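Local coordinates for protein putative nucleotide sugar epimerase/ dehydratase (Bordetella bronchiseptica, PDB 2Q1S) that binds NAD(H) in a Rossmann fold and probably acts as a nucleotide-sugar epimerase or dehydratase in the biosynthesis of lipopolysaccharide O-antigen, at residues A[238-248]-A[297-308]. Sequence-based numbering, arbitrary orientation.
Sequences FIYKALKGMPL and ATKINEITGNNT
Asn306 holds its amide anti to its own backbone N (chi1 -169°), which carries ND2 across to the loop after helix 234-243. There ND2 donates to Met246 O at 2.8 Å. The bond is fairly straight, 158° at the hydrogen, and the acceptor lies close to the amide plane, although the donor sits above the carbonyl plane of Met246. ND2 also donates to Asn301 OD1 at 2.9 Å, a more bent bond, and the pair should limit the rotation of the amide. Thr304 places OG1 between its backbone N and carbonyl carbon. From there OG1 donates back to Ile300 O and rests 3.4 Å from Ala242 CB, while CG2 meets Leu243 CD2.

Toward the N-terminal side of this polar end the helices pack through apolar groups, their axes crossing at -39°. Ile300 CD1 reaches the edge of the Phe238 ring and lies 3.6 Å from Phe238 CB. Ile300 CG2 packs on Ala242 CB. Leu248 turns back, with its CB over one face of the Phe238 ring and CD1 3.7 Å from Ala297 CB.

Past each helix end comes a glycine with positive phi: Gly245, in a Schellman motif, and Gly305, just before Asn306. A water bridges Leu248 N, Asn301 ND2 and Thr308 OG1. Helix 343-356 touches Ile239 and Leu243. The loop runs on to Pro249, which binds UDP in a structure of this protein, though no UDP is bound to this chain here.

The contact thus joins apolar helix packing to hydrogen bonds at the C-terminal ends. Buried Asn306 supplies a donor to the carbonyl of Met246, in the loop after the helix, and through Asn301 links that loop to helix 293-304.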
# COMPACT_ATOMS: atom_id res chain seq x y z
N PHE A 238 -4.06 -13.29 -29.50
CA PHE A 238 -4.63 -14.34 -30.34
C PHE A 238 -5.31 -13.79 -31.59
O PHE A 238 -5.16 -14.36 -32.66
CB PHE A 238 -5.63 -15.19 -29.56
CG PHE A 238 -5.00 -16.21 -28.65
CD1 PHE A 238 -3.62 -16.29 -28.47
CD2 PHE A 238 -5.82 -17.12 -27.99
CE1 PHE A 238 -3.06 -17.25 -27.63
CE2 PHE A 238 -5.27 -18.07 -27.13
CZ PHE A 238 -3.89 -18.14 -26.95
N ILE A 239 -6.05 -12.69 -31.44
CA ILE A 239 -6.75 -12.07 -32.58
C ILE A 239 -5.74 -11.59 -33.62
O ILE A 239 -5.88 -11.84 -34.84
CB ILE A 239 -7.70 -10.93 -32.14
CG1 ILE A 239 -8.89 -11.54 -31.39
CG2 ILE A 239 -8.18 -10.11 -33.34
CD1 ILE A 239 -9.82 -10.51 -30.74
N TYR A 240 -4.70 -10.92 -33.13
CA TYR A 240 -3.67 -10.44 -34.04
C TYR A 240 -3.03 -11.61 -34.82
O TYR A 240 -2.98 -11.57 -36.06
CB TYR A 240 -2.59 -9.64 -33.29
CG TYR A 240 -1.46 -9.20 -34.20
CD1 TYR A 240 -1.60 -8.10 -35.04
CD2 TYR A 240 -0.27 -9.93 -34.25
CE1 TYR A 240 -0.57 -7.72 -35.91
CE2 TYR A 240 0.77 -9.54 -35.08
CZ TYR A 240 0.61 -8.45 -35.92
OH TYR A 240 1.64 -8.08 -36.76
N LYS A 241 -2.58 -12.64 -34.09
CA LYS A 241 -1.87 -13.77 -34.71
C LYS A 241 -2.79 -14.55 -35.65
O LYS A 241 -2.35 -15.01 -36.72
CB LYS A 241 -1.25 -14.68 -33.64
CG LYS A 241 -0.03 -14.06 -32.96
CD LYS A 241 0.50 -14.88 -31.80
CE LYS A 241 1.99 -14.54 -31.58
NZ LYS A 241 2.52 -15.07 -30.30
N ALA A 242 -4.05 -14.71 -35.26
CA ALA A 242 -5.06 -15.38 -36.10
C ALA A 242 -5.30 -14.62 -37.41
O ALA A 242 -5.34 -15.23 -38.49
CB ALA A 242 -6.35 -15.54 -35.35
N LEU A 243 -5.44 -13.30 -37.31
CA LEU A 243 -5.56 -12.43 -38.48
C LEU A 243 -4.34 -12.48 -39.42
O LEU A 243 -4.46 -12.17 -40.59
CB LEU A 243 -5.84 -10.98 -38.05
CG LEU A 243 -7.26 -10.64 -37.56
CD1 LEU A 243 -7.32 -9.16 -37.24
CD2 LEU A 243 -8.30 -10.98 -38.64
N LYS A 244 -3.18 -12.85 -38.88
CA LYS A 244 -1.95 -12.96 -39.64
C LYS A 244 -1.74 -14.41 -40.12
O LYS A 244 -0.71 -14.73 -40.71
CB LYS A 244 -0.72 -12.52 -38.83
CG LYS A 244 -0.71 -11.07 -38.33
CD LYS A 244 -0.83 -10.03 -39.43
CE LYS A 244 0.45 -9.89 -40.26
NZ LYS A 244 0.36 -8.69 -41.12
N GLY A 245 -2.70 -15.28 -39.78
CA GLY A 245 -2.66 -16.67 -40.22
C GLY A 245 -1.64 -17.51 -39.47
O GLY A 245 -1.15 -18.52 -39.99
N MET A 246 -1.31 -17.09 -38.25
CA MET A 246 -0.27 -17.76 -37.47
C MET A 246 -0.88 -18.74 -36.48
O MET A 246 -2.00 -18.51 -35.98
CB MET A 246 0.59 -16.74 -36.72
CG MET A 246 1.33 -15.75 -37.61
SD MET A 246 2.15 -14.48 -36.61
CE MET A 246 2.88 -13.43 -37.87
N PRO A 247 -0.17 -19.84 -36.17
CA PRO A 247 -0.65 -20.71 -35.09
C PRO A 247 -0.74 -19.97 -33.76
O PRO A 247 0.16 -19.19 -33.42
CB PRO A 247 0.43 -21.81 -35.02
CG PRO A 247 1.06 -21.80 -36.34
CD PRO A 247 1.07 -20.37 -36.78
N LEU A 248 -1.82 -20.20 -33.03
CA LEU A 248 -2.01 -19.59 -31.71
C LEU A 248 -1.32 -20.43 -30.65
O LEU A 248 -1.69 -21.59 -30.46
CB LEU A 248 -3.50 -19.45 -31.38
CG LEU A 248 -4.40 -18.66 -32.33
CD1 LEU A 248 -5.74 -18.42 -31.68
CD2 LEU A 248 -3.77 -17.34 -32.77
N ALA A 297 -9.30 -19.62 -28.22
CA ALA A 297 -8.52 -19.81 -29.45
C ALA A 297 -9.35 -20.45 -30.56
O ALA A 297 -9.26 -20.03 -31.72
CB ALA A 297 -7.27 -20.63 -29.17
N THR A 298 -10.15 -21.46 -30.21
CA THR A 298 -11.00 -22.14 -31.18
C THR A 298 -11.93 -21.14 -31.87
O THR A 298 -11.98 -21.08 -33.10
CB THR A 298 -11.79 -23.30 -30.51
OG1 THR A 298 -10.87 -24.34 -30.15
CG2 THR A 298 -12.84 -23.83 -31.46
N LYS A 299 -12.61 -20.32 -31.05
CA LYS A 299 -13.57 -19.30 -31.51
C LYS A 299 -12.91 -18.24 -32.40
O LYS A 299 -13.42 -17.90 -33.46
CB LYS A 299 -14.24 -18.62 -30.32
CG LYS A 299 -15.29 -19.47 -29.62
CD LYS A 299 -15.44 -19.05 -28.16
CE LYS A 299 -16.75 -19.51 -27.53
NZ LYS A 299 -17.01 -20.96 -27.57
N ILE A 300 -11.78 -17.71 -31.94
CA ILE A 300 -11.03 -16.73 -32.72
C ILE A 300 -10.58 -17.30 -34.07
O ILE A 300 -10.70 -16.64 -35.11
CB ILE A 300 -9.82 -16.19 -31.90
CG1 ILE A 300 -10.31 -15.35 -30.73
CG2 ILE A 300 -8.90 -15.35 -32.80
CD1 ILE A 300 -9.22 -15.02 -29.71
N ASN A 301 -10.08 -18.53 -34.07
CA ASN A 301 -9.70 -19.19 -35.32
C ASN A 301 -10.90 -19.33 -36.25
O ASN A 301 -10.82 -18.99 -37.44
CB ASN A 301 -9.02 -20.53 -35.04
CG ASN A 301 -7.54 -20.38 -34.64
OD1 ASN A 301 -6.93 -19.31 -34.78
ND2 ASN A 301 -6.95 -21.47 -34.16
N GLU A 302 -12.04 -19.77 -35.71
CA GLU A 302 -13.22 -19.99 -36.54
C GLU A 302 -13.77 -18.67 -37.13
O GLU A 302 -14.17 -18.64 -38.29
CB GLU A 302 -14.28 -20.81 -35.78
CG GLU A 302 -15.39 -20.00 -35.09
CD GLU A 302 -16.59 -19.74 -36.00
OE1 GLU A 302 -16.72 -20.43 -37.04
OE2 GLU A 302 -17.39 -18.84 -35.68
N ILE A 303 -13.76 -17.60 -36.34
CA ILE A 303 -14.24 -16.29 -36.81
C ILE A 303 -13.28 -15.66 -37.84
O ILE A 303 -13.73 -15.02 -38.82
CB ILE A 303 -14.46 -15.29 -35.63
CG1 ILE A 303 -15.50 -15.81 -34.62
CG2 ILE A 303 -14.89 -13.91 -36.14
CD1 ILE A 303 -15.52 -15.06 -33.27
N THR A 304 -11.97 -15.84 -37.64
CA THR A 304 -10.96 -15.26 -38.53
C THR A 304 -10.67 -16.09 -39.77
O THR A 304 -10.14 -15.56 -40.74
CB THR A 304 -9.62 -14.98 -37.82
OG1 THR A 304 -9.11 -16.18 -37.24
CG2 THR A 304 -9.79 -13.92 -36.73
N GLY A 305 -10.97 -17.39 -39.74
CA GLY A 305 -10.65 -18.31 -40.83
C GLY A 305 -9.21 -18.81 -40.72
O GLY A 305 -8.62 -19.21 -41.70
N ASN A 306 -8.66 -18.78 -39.51
CA ASN A 306 -7.30 -19.29 -39.30
C ASN A 306 -7.32 -20.82 -39.24
O ASN A 306 -7.83 -21.41 -38.27
CB ASN A 306 -6.73 -18.68 -38.01
CG ASN A 306 -5.25 -18.94 -37.83
OD1 ASN A 306 -4.53 -19.27 -38.78
ND2 ASN A 306 -4.77 -18.78 -36.58
N ASN A 307 -6.76 -21.45 -40.27
CA ASN A 307 -6.83 -22.91 -40.44
C ASN A 307 -5.67 -23.69 -39.81
O ASN A 307 -5.58 -24.91 -39.96
CB ASN A 307 -6.95 -23.26 -41.93
CG ASN A 307 -8.15 -22.59 -42.60
OD1 ASN A 307 -9.28 -22.70 -42.12
ND2 ASN A 307 -7.89 -21.91 -43.71
N THR A 308 -4.79 -22.98 -39.10
CA THR A 308 -3.63 -23.60 -38.47
C THR A 308 -4.02 -24.44 -37.24
O THR A 308 -5.11 -24.29 -36.69
CB THR A 308 -2.57 -22.56 -38.07
OG1 THR A 308 -3.18 -21.52 -37.29
CG2 THR A 308 -1.93 -21.95 -39.32
O HOH W 1 -3.95 -21.88 -34.60